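Local atomic coordinates of glutathione S-transferase family protein (Pseudomonas putida, PDB entry 3LXZ), a protein that probably catalyses the conjugation of reduced glutathione to a wide range of hydrophobic electrophiles of exogenous and endogenous origin. Residues Tyr6-Ser11 with Thr32-Gln37; Val17-Leu22 with Pro196-Ile201; Lys125-Leu130 with Leu174-Leu179. All coordinates share one frame; numbering follows the deposited sequence.

Interaction 1 (Tyr6-Ser11 with Thr32-Gln37); sequences YGFSVS and TFYGGQ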
loop_
_atom_site.group_PDB
_atom_site.type_symbol
_atom_site.label_atom_id
_atom_site.label_comp_id
_atom_site.label_asym_id
_atom_site.label_seq_id
_atom_site.Cartn_x
_atom_site.Cartn_y
_atom_site.Cartn_z
ATOM N N TYR A 6 0.618 -3.048 -19.640
ATOM C CA TYR A 6 -0.532 -2.240 -19.981
ATOM C C TYR A 6 -0.480 -0.958 -19.178
ATOM O O TYR A 6 -0.402 -0.999 -17.943
ATOM C CB TYR A 6 -1.857 -2.941 -19.608
ATOM C CG TYR A 6 -2.248 -4.089 -20.518
ATOM C CD1 TYR A 6 -1.376 -5.150 -20.733
ATOM C CD2 TYR A 6 -3.501 -4.123 -21.135
ATOM C CE1 TYR A 6 -1.733 -6.208 -21.557
ATOM C CE2 TYR A 6 -3.861 -5.186 -21.960
ATOM C CZ TYR A 6 -2.971 -6.218 -22.153
ATOM O OH TYR A 6 -3.313 -7.294 -22.950
ATOM N N GLY A 7 -0.540 0.174 -19.866
ATOM C CA GLY A 7 -0.674 1.458 -19.176
ATOM C C GLY A 7 -0.509 2.604 -20.159
ATOM O O GLY A 7 -0.855 2.492 -21.342
ATOM N N PHE A 8 -0.022 3.725 -19.672
ATOM C CA PHE A 8 0.207 4.839 -20.557
ATOM C C PHE A 8 1.371 5.628 -20.009
ATOM O O PHE A 8 1.566 5.683 -18.818
ATOM C CB PHE A 8 -1.077 5.657 -20.759
ATOM C CG PHE A 8 -1.650 6.282 -19.490
ATOM C CD1 PHE A 8 -2.431 5.522 -18.590
ATOM C CD2 PHE A 8 -1.422 7.628 -19.213
ATOM C CE1 PHE A 8 -2.951 6.110 -17.440
ATOM C CE2 PHE A 8 -1.952 8.236 -18.067
ATOM C CZ PHE A 8 -2.716 7.471 -17.179
ATOM N N SER A 9 2.149 6.231 -20.905
ATOM C CA SER A 9 3.404 6.852 -20.502
ATOM C C SER A 9 3.266 8.137 -19.717
ATOM O O SER A 9 4.261 8.685 -19.274
ATOM C CB SER A 9 4.290 7.058 -21.729
ATOM O OG SER A 9 4.762 5.800 -22.154
ATOM N N VAL A 10 2.045 8.619 -19.523
ATOM C CA VAL A 10 1.872 9.775 -18.647
ATOM C C VAL A 10 1.743 9.264 -17.185
ATOM O O VAL A 10 1.940 10.048 -16.235
ATOM C CB VAL A 10 0.679 10.659 -19.083
ATOM C CG1 VAL A 10 0.458 11.869 -18.127
ATOM C CG2 VAL A 10 0.875 11.176 -20.530
ATOM N N SER A 11 1.457 7.962 -17.006
ATOM C CA SER A 11 1.242 7.410 -15.648
ATOM C C SER A 11 2.560 7.210 -14.906
ATOM O O SER A 11 3.420 6.451 -15.364
ATOM C CB SER A 11 0.495 6.074 -15.680
ATOM O OG SER A 11 0.631 5.454 -14.396
ATOM N N THR A 32 -1.209 0.421 -24.821
ATOM C CA THR A 32 -1.929 1.615 -24.351
ATOM C C THR A 32 -3.240 1.185 -23.671
ATOM O O THR A 32 -4.052 0.470 -24.275
ATOM C CB THR A 32 -2.201 2.613 -25.508
ATOM O OG1 THR A 32 -0.967 2.873 -26.196
ATOM C CG2 THR A 32 -2.757 3.964 -24.990
ATOM N N PHE A 33 -3.435 1.645 -22.438
ATOM C CA PHE A 33 -4.507 1.186 -21.539
ATOM C C PHE A 33 -4.589 2.243 -20.434
ATOM O O PHE A 33 -3.591 2.543 -19.784
ATOM C CB PHE A 33 -4.172 -0.189 -20.933
ATOM C CG PHE A 33 -5.145 -0.644 -19.853
ATOM C CD1 PHE A 33 -6.418 -1.142 -20.167
ATOM C CD2 PHE A 33 -4.766 -0.591 -18.533
ATOM C CE1 PHE A 33 -7.310 -1.572 -19.144
ATOM C CE2 PHE A 33 -5.642 -1.010 -17.518
ATOM C CZ PHE A 33 -6.919 -1.498 -17.837
ATOM N N TYR A 34 -5.761 2.840 -20.251
ATOM C CA TYR A 34 -5.900 3.919 -19.296
ATOM C C TYR A 34 -6.662 3.488 -18.024
ATOM O O TYR A 34 -6.918 4.326 -17.147
ATOM C CB TYR A 34 -6.645 5.067 -19.944
ATOM C CG TYR A 34 -5.908 5.719 -21.097
ATOM C CD1 TYR A 34 -4.816 6.577 -20.865
ATOM C CD2 TYR A 34 -6.303 5.469 -22.419
ATOM C CE1 TYR A 34 -4.146 7.202 -21.941
ATOM C CE2 TYR A 34 -5.650 6.081 -23.495
ATOM C CZ TYR A 34 -4.577 6.937 -23.253
ATOM O OH TYR A 34 -3.949 7.546 -24.350
ATOM N N GLY A 35 -7.034 2.218 -17.958
ATOM C CA GLY A 35 -7.765 1.681 -16.805
ATOM C C GLY A 35 -9.091 2.370 -16.656
ATOM O O GLY A 35 -9.811 2.545 -17.651
ATOM N N GLY A 36 -9.425 2.783 -15.439
ATOM C CA GLY A 36 -10.732 3.382 -15.190
ATOM C C GLY A 36 -11.805 2.314 -14.953
ATOM O O GLY A 36 -11.537 1.095 -14.879
ATOM N N GLN A 37 -13.039 2.783 -14.841
ATOM C CA GLN A 37 -14.154 1.970 -14.335
ATOM C C GLN A 37 -15.055 1.305 -15.385
ATOM O O GLN A 37 -16.075 0.687 -15.033
ATOM C CB GLN A 37 -15.013 2.826 -13.382
ATOM C CG GLN A 37 -14.223 3.504 -12.265
ATOM C CD GLN A 37 -13.430 2.489 -11.452
ATOM O OE1 GLN A 37 -13.951 1.426 -11.101
ATOM N NE2 GLN A 37 -12.156 2.803 -11.178
#
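Phe-33 meets the 6-11 segment with both its backbone and its ring. Its N-H donates to Gly-7 O at 2.9 Å, a backbone bond that carries the parallel pairing just past the strand end. Alongside it, Thr-32 CA makes a CA-H...O contact of 3.3 Å with the same Gly-7 O, and Phe-33 O receives a similar contact from Gly-7 CA. Gly-7 is nearly fully extended, a conformation glycine takes up more readily than residues with a CB. Phe-33 CB lies 3.8 Å from Tyr-6 CB. With CG anti to the backbone N (chi1 172°), the Phe-33 ring stands where the edge of the Tyr-6 ring is directed at one of its faces, a T-shaped pair with planes at 75°. The amide N of Gly-35 sits over the centre of a face of the Phe-33 ring, where the chain turns with a positive phi that glycine readily adopts. Phe-8 and Tyr-34 form the second aromatic meeting, tilted at 47° between flat and perpendicular. Tyr-34 CD1 lies over one face of the Phe-8 ring, toward its rim and 3.5 Å from Phe-8 CD1, while Ser-11 CB covers the centre of the opposite face. Phe-8 CD1 also brings the ring edge within 3.4 Å of Phe-33 O.

Gly-7 and Thr-32 pair as neighbours in parallel strands 3-7 and 28-32, joined through helix 12-23 in the beta-alpha-beta crossover that opens the thioredoxin-like domain. Ser-11, a glutathione-binding residue, ends the type I turn that starts at Phe-8, and N-caps that helix through Tyr-14 N. Farther out, Tyr-6 OH bonds to Glu-54 of strand 52-55, and Phe-212 of helix 198-218 stacks on Phe-8 and touches Tyr-34.

Interaction 2 (Val17-Leu22 with Pro196-Ile201); sequences VKLALL and PHMPRI
His-197 turns one face of its imidazole to Leu-22, whose CB makes a CH-pi contact 4.0 Å from the ring centroid, while Leu-22 O lies over the same face 3.4 Å from NE2, at too poor an angle for a hydrogen bond. The Arg-200 guanidinium meets Lys-18 CE and Leu-22 CD2 obliquely, the latter 3.8 Å from Arg-200 NH1. In the apolar part of the contact, Leu-19 CD1 touches both His-197 CB and Ile-201 CD1, and Leu-19 CD2 meets CE of selenomethionine Met-198, 3.7 Å away; the branched leucine and isoleucine give several methyls to the join. An alanine in place of His-197 would keep the CB that meets Leu-19 but is likely to leave Leu-22 CB and its carbonyl without the flat cover over them. Extended throughout, its CG opposite the backbone N (chi1 179°), Lys-18 carries NZ to a water at 2.9 Å, which in turn donates to Ile-201 O. NZ also forms salt bridges with Asp-204 and Glu-30, and Arg-200 pairs with the same two acids. The neighbouring positive charges are thus probably balanced in a shared four-residue network, an ionic seam beside the apolar join of the N-terminal and C-terminal domains.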
loop_
_atom_site.group_PDB
_atom_site.type_symbol
_atom_site.label_atom_id
_atom_site.label_comp_id
_atom_site.label_asym_id
_atom_site.label_seq_id
_atom_site.Cartn_x
_atom_site.Cartn_y
_atom_site.Cartn_z
ATOM N N VAL A 17 7.367 0.831 -13.355
ATOM C CA VAL A 17 7.601 -0.506 -13.888
ATOM C C VAL A 17 8.468 -0.455 -15.142
ATOM O O VAL A 17 9.395 -1.263 -15.279
ATOM C CB VAL A 17 6.304 -1.251 -14.121
ATOM C CG1 VAL A 17 6.605 -2.673 -14.660
ATOM C CG2 VAL A 17 5.577 -1.371 -12.732
ATOM N N LYS A 18 8.158 0.478 -16.037
ATOM C CA LYS A 18 8.911 0.634 -17.283
ATOM C C LYS A 18 10.404 0.838 -17.021
ATOM O O LYS A 18 11.252 0.155 -17.657
ATOM C CB LYS A 18 8.306 1.764 -18.102
ATOM C CG LYS A 18 8.979 2.080 -19.438
ATOM C CD LYS A 18 8.008 2.940 -20.278
ATOM C CE LYS A 18 8.606 3.401 -21.613
ATOM N NZ LYS A 18 7.636 4.319 -22.286
ATOM N N LEU A 19 10.747 1.713 -16.060
ATOM C CA LEU A 19 12.160 1.891 -15.723
ATOM C C LEU A 19 12.800 0.606 -15.207
ATOM O O LEU A 19 13.948 0.315 -15.545
ATOM C CB LEU A 19 12.365 3.033 -14.736
ATOM C CG LEU A 19 13.804 3.457 -14.418
ATOM C CD1 LEU A 19 14.609 3.732 -15.708
ATOM C CD2 LEU A 19 13.738 4.698 -13.533
ATOM N N ALA A 20 12.059 -0.168 -14.387
ATOM C CA ALA A 20 12.604 -1.403 -13.805
ATOM C C ALA A 20 12.940 -2.367 -14.947
ATOM O O ALA A 20 14.019 -2.957 -14.958
ATOM C CB ALA A 20 11.578 -2.059 -12.846
ATOM N N LEU A 21 12.013 -2.496 -15.904
ATOM C CA LEU A 21 12.192 -3.408 -17.041
ATOM C C LEU A 21 13.390 -2.955 -17.882
ATOM O O LEU A 21 14.181 -3.785 -18.318
ATOM C CB LEU A 21 10.923 -3.488 -17.901
ATOM C CG LEU A 21 9.710 -4.163 -17.228
ATOM C CD1 LEU A 21 8.429 -3.907 -17.984
ATOM C CD2 LEU A 21 9.946 -5.644 -17.089
ATOM N N LEU A 22 13.505 -1.648 -18.111
ATOM C CA LEU A 22 14.623 -1.100 -18.922
ATOM C C LEU A 22 15.969 -1.263 -18.192
ATOM O O LEU A 22 16.980 -1.634 -18.811
ATOM C CB LEU A 22 14.339 0.366 -19.268
ATOM C CG LEU A 22 13.337 0.657 -20.383
ATOM C CD1 LEU A 22 12.893 2.097 -20.324
ATOM C CD2 LEU A 22 13.902 0.312 -21.785
ATOM N N PRO A 196 20.342 6.526 -17.631
ATOM C CA PRO A 196 20.423 6.418 -19.096
ATOM C C PRO A 196 19.096 6.103 -19.791
ATOM O O PRO A 196 18.969 6.343 -20.987
ATOM C CB PRO A 196 21.412 5.258 -19.326
ATOM C CG PRO A 196 21.693 4.669 -17.990
ATOM C CD PRO A 196 21.353 5.692 -16.955
ATOM N N HIS A 197 18.124 5.569 -19.046
ATOM C CA HIS A 197 16.828 5.207 -19.627
ATOM C C HIS A 197 15.800 6.317 -19.472
ATOM O O HIS A 197 14.713 6.242 -20.051
ATOM C CB HIS A 197 16.312 3.876 -19.034
ATOM C CG HIS A 197 17.292 2.745 -19.150
ATOM N ND1 HIS A 197 17.516 2.073 -20.334
ATOM C CD2 HIS A 197 18.108 2.169 -18.235
ATOM C CE1 HIS A 197 18.431 1.135 -20.141
ATOM N NE2 HIS A 197 18.811 1.178 -18.879
HETATM N N MSE A 198 16.156 7.364 -18.720
HETATM C CA MSE A 198 15.229 8.444 -18.462
HETATM C C MSE A 198 14.864 9.217 -19.739
HETATM O O MSE A 198 13.684 9.542 -19.922
HETATM C CB MSE A 198 15.736 9.361 -17.333
HETATM C CG MSE A 198 14.729 10.295 -16.777
HETATM SE SE MSE A 198 13.230 9.333 -15.895
HETATM C CE MSE A 198 14.237 8.215 -14.723
ATOM N N PRO A 199 15.852 9.508 -20.634
ATOM C CA PRO A 199 15.420 10.224 -21.848
ATOM C C PRO A 199 14.266 9.526 -22.608
ATOM O O PRO A 199 13.314 10.199 -23.013
ATOM C CB PRO A 199 16.712 10.301 -22.697
ATOM C CG PRO A 199 17.831 10.338 -21.650
ATOM C CD PRO A 199 17.325 9.451 -20.508
ATOM N N ARG A 200 14.345 8.203 -22.769
ATOM C CA ARG A 200 13.291 7.413 -23.403
ATOM C C ARG A 200 11.942 7.491 -22.650
ATOM O O ARG A 200 10.893 7.667 -23.260
ATOM C CB ARG A 200 13.748 5.967 -23.550
ATOM C CG ARG A 200 12.651 4.915 -23.511
ATOM C CD ARG A 200 12.214 4.472 -24.891
ATOM N NE ARG A 200 11.047 3.583 -24.808
ATOM C CZ ARG A 200 11.090 2.245 -24.829
ATOM N NH1 ARG A 200 12.249 1.588 -24.941
ATOM N NH2 ARG A 200 9.951 1.555 -24.739
ATOM N N ILE A 201 11.984 7.405 -21.326
ATOM C CA ILE A 201 10.770 7.545 -20.537
ATOM C C ILE A 201 10.122 8.904 -20.715
ATOM O O ILE A 201 8.911 9.008 -20.912
ATOM C CB ILE A 201 11.025 7.215 -19.060
ATOM C CG1 ILE A 201 11.105 5.704 -18.934
ATOM C CG2 ILE A 201 9.874 7.727 -18.211
ATOM C CD1 ILE A 201 11.913 5.229 -17.738
HETATM O O HOH W 1 7.454 6.582 -20.515
#

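Interaction 3 (Lys125-Leu130 with Leu174-Leu179); sequences KARADL and LNIDFL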
loop_
_atom_site.group_PDB
_atom_site.type_symbol
_atom_site.label_atom_id
_atom_site.label_comp_id
_atom_site.label_asym_id
_atom_site.label_seq_id
_atom_site.Cartn_x
_atom_site.Cartn_y
_atom_site.Cartn_z
ATOM N N LYS A 125 -5.871 18.396 4.244
ATOM C CA LYS A 125 -5.482 17.050 4.596
ATOM C C LYS A 125 -4.211 16.665 3.823
ATOM O O LYS A 125 -3.297 16.081 4.398
ATOM C CB LYS A 125 -6.651 16.063 4.399
ATOM C CG LYS A 125 -6.348 14.597 4.695
ATOM C CD LYS A 125 -5.581 14.406 6.015
ATOM C CE LYS A 125 -5.577 12.954 6.470
ATOM N NZ LYS A 125 -6.751 12.645 7.297
ATOM N N ALA A 126 -4.140 17.022 2.543
ATOM C CA ALA A 126 -2.944 16.752 1.756
ATOM C C ALA A 126 -1.710 17.432 2.312
ATOM O O ALA A 126 -0.653 16.826 2.374
ATOM C CB ALA A 126 -3.134 17.104 0.293
ATOM N N ARG A 127 -1.825 18.686 2.718
ATOM C CA ARG A 127 -0.686 19.367 3.328
ATOM C C ARG A 127 -0.166 18.629 4.576
ATOM O O ARG A 127 1.024 18.389 4.699
ATOM C CB ARG A 127 -1.057 20.812 3.692
ATOM C CG ARG A 127 0.127 21.632 4.315
ATOM C CD ARG A 127 -0.352 22.985 4.872
ATOM N NE ARG A 127 -1.137 23.672 3.861
ATOM C CZ ARG A 127 -0.645 24.545 2.991
ATOM N NH1 ARG A 127 0.644 24.886 3.028
ATOM N NH2 ARG A 127 -1.452 25.095 2.096
ATOM N N ALA A 128 -1.060 18.250 5.491
ATOM C CA ALA A 128 -0.626 17.564 6.704
ATOM C C ALA A 128 -0.018 16.194 6.331
ATOM O O ALA A 128 1.039 15.801 6.863
ATOM C CB ALA A 128 -1.805 17.403 7.692
ATOM N N ASP A 129 -0.676 15.482 5.423
ATOM C CA ASP A 129 -0.194 14.143 5.016
ATOM C C ASP A 129 1.181 14.197 4.328
ATOM O O ASP A 129 2.050 13.345 4.595
ATOM C CB ASP A 129 -1.209 13.435 4.113
ATOM C CG ASP A 129 -2.405 12.903 4.866
ATOM O OD1 ASP A 129 -2.359 12.763 6.109
ATOM O OD2 ASP A 129 -3.406 12.574 4.192
ATOM N N LEU A 130 1.372 15.180 3.447
ATOM C CA LEU A 130 2.654 15.354 2.752
ATOM C C LEU A 130 3.781 15.801 3.654
ATOM O O LEU A 130 4.898 15.273 3.598
ATOM C CB LEU A 130 2.523 16.297 1.572
ATOM C CG LEU A 130 1.824 15.586 0.416
ATOM C CD1 LEU A 130 1.311 16.547 -0.594
ATOM C CD2 LEU A 130 2.802 14.609 -0.208
ATOM N N LEU A 174 0.074 24.095 -2.700
ATOM C CA LEU A 174 0.174 24.271 -1.268
ATOM C C LEU A 174 1.088 25.414 -0.836
ATOM O O LEU A 174 1.145 25.735 0.352
ATOM C CB LEU A 174 0.621 22.959 -0.626
ATOM C CG LEU A 174 -0.287 21.743 -0.899
ATOM C CD1 LEU A 174 0.235 20.516 -0.160
ATOM C CD2 LEU A 174 -1.717 22.024 -0.471
ATOM N N ASN A 175 1.814 25.992 -1.792
ATOM C CA ASN A 175 2.830 27.031 -1.519
ATOM C C ASN A 175 3.974 26.539 -0.603
ATOM O O ASN A 175 4.443 27.267 0.281
ATOM C CB ASN A 175 2.167 28.308 -0.948
ATOM C CG ASN A 175 1.014 28.836 -1.832
ATOM O OD1 ASN A 175 -0.133 28.946 -1.379
ATOM N ND2 ASN A 175 1.315 29.141 -3.103
ATOM N N ILE A 176 4.416 25.297 -0.820
ATOM C CA ILE A 176 5.492 24.672 -0.025
ATOM C C ILE A 176 6.420 23.927 -0.979
ATOM O O ILE A 176 5.968 23.153 -1.818
ATOM C CB ILE A 176 4.951 23.644 1.009
ATOM C CG1 ILE A 176 3.855 24.244 1.896
ATOM C CG2 ILE A 176 6.085 23.039 1.856
ATOM C CD1 ILE A 176 3.149 23.203 2.800
ATOM N N ASP A 177 7.715 24.182 -0.877
ATOM C CA ASP A 177 8.688 23.432 -1.667
ATOM C C ASP A 177 9.268 22.415 -0.703
ATOM O O ASP A 177 10.086 22.750 0.144
ATOM C CB ASP A 177 9.753 24.387 -2.251
ATOM C CG ASP A 177 10.769 23.695 -3.140
ATOM O OD1 ASP A 177 10.845 22.444 -3.157
ATOM O OD2 ASP A 177 11.537 24.419 -3.833
ATOM N N PHE A 178 8.809 21.174 -0.810
ATOM C CA PHE A 178 9.280 20.134 0.080
ATOM C C PHE A 178 10.770 19.858 -0.129
ATOM O O PHE A 178 11.472 19.480 0.795
ATOM C CB PHE A 178 8.465 18.830 -0.098
ATOM C CG PHE A 178 6.978 18.990 0.160
ATOM C CD1 PHE A 178 6.488 19.181 1.446
ATOM C CD2 PHE A 178 6.080 18.915 -0.888
ATOM C CE1 PHE A 178 5.117 19.329 1.673
ATOM C CE2 PHE A 178 4.703 19.063 -0.666
ATOM C CZ PHE A 178 4.239 19.268 0.607
ATOM N N LEU A 179 11.264 20.030 -1.340
ATOM C CA LEU A 179 12.652 19.668 -1.607
ATOM C C LEU A 179 13.655 20.780 -1.237
ATOM O O LEU A 179 14.846 20.510 -1.135
ATOM C CB LEU A 179 12.821 19.217 -3.055
ATOM C CG LEU A 179 12.095 17.923 -3.436
ATOM C CD1 LEU A 179 12.219 17.647 -4.940
ATOM C CD2 LEU A 179 12.638 16.738 -2.638
#
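Arg-127 reaches from its helix to the carbonyl of Leu-174, and most of its side-chain atoms find a neighbour there. CB lies 4.1 Å from Leu-174 CD1. Next, CG packs against Ile-176 CD1 at 3.7 Å, and CD stays beside the same methyl. A bend at chi3 (-50°) then places the guanidinium against Leu-174, whose CB lies over one of its faces, toward the rim. At the tip NH1 donates to Leu-174 O at 2.9 Å, in the plane of that carbonyl, although the oxygen is tilted from the guanidinium plane; NH2 adds a weak second bond of 3.2 Å. An arginine suits this place because its long methylene chain covers the isoleucine while NH1, with weaker help from NH2, holds one backbone oxygen.

Deeper in, Leu-130 CD1 meets Leu-174 CD1 and its CB touches the Phe-178 ring at CZ, 3.6 Å away, the two side chains crossing nearly at right angles. The chain leaves the helical path at Asn-175 and so brings Ile-176 and Phe-178 toward helix 120-140.

The 174-179 segment leads from the end of helix 154-174 toward helix 183-193 and drapes over helix 120-140. Phe-178 also stacks on Phe-134 of that helix, and Leu-130 reaches on to Ile-101 and Pro-104 of helix 84-106, all within the helical C-terminal domain.

Overall arrangement
From the N terminus, interaction 1 closes the first loop: strand 3-7 leads through helix 12-23 to strand 28-32 and the loop after it. Residues 17-22 lie inside that span but find their partner only at 196-201, so interaction 2 crosses interaction 1 and fastens the thioredoxin-like domain to the start of the last long helix. The two touch through Ser-9 OG and Lys-18 NZ. Interaction 3 is nested within the long loop closed by interaction 2, across the chain's centre from it, and joins two parts of the C-terminal helical domain. It follows interaction 1 in series, their nearest atoms about 16 Å apart.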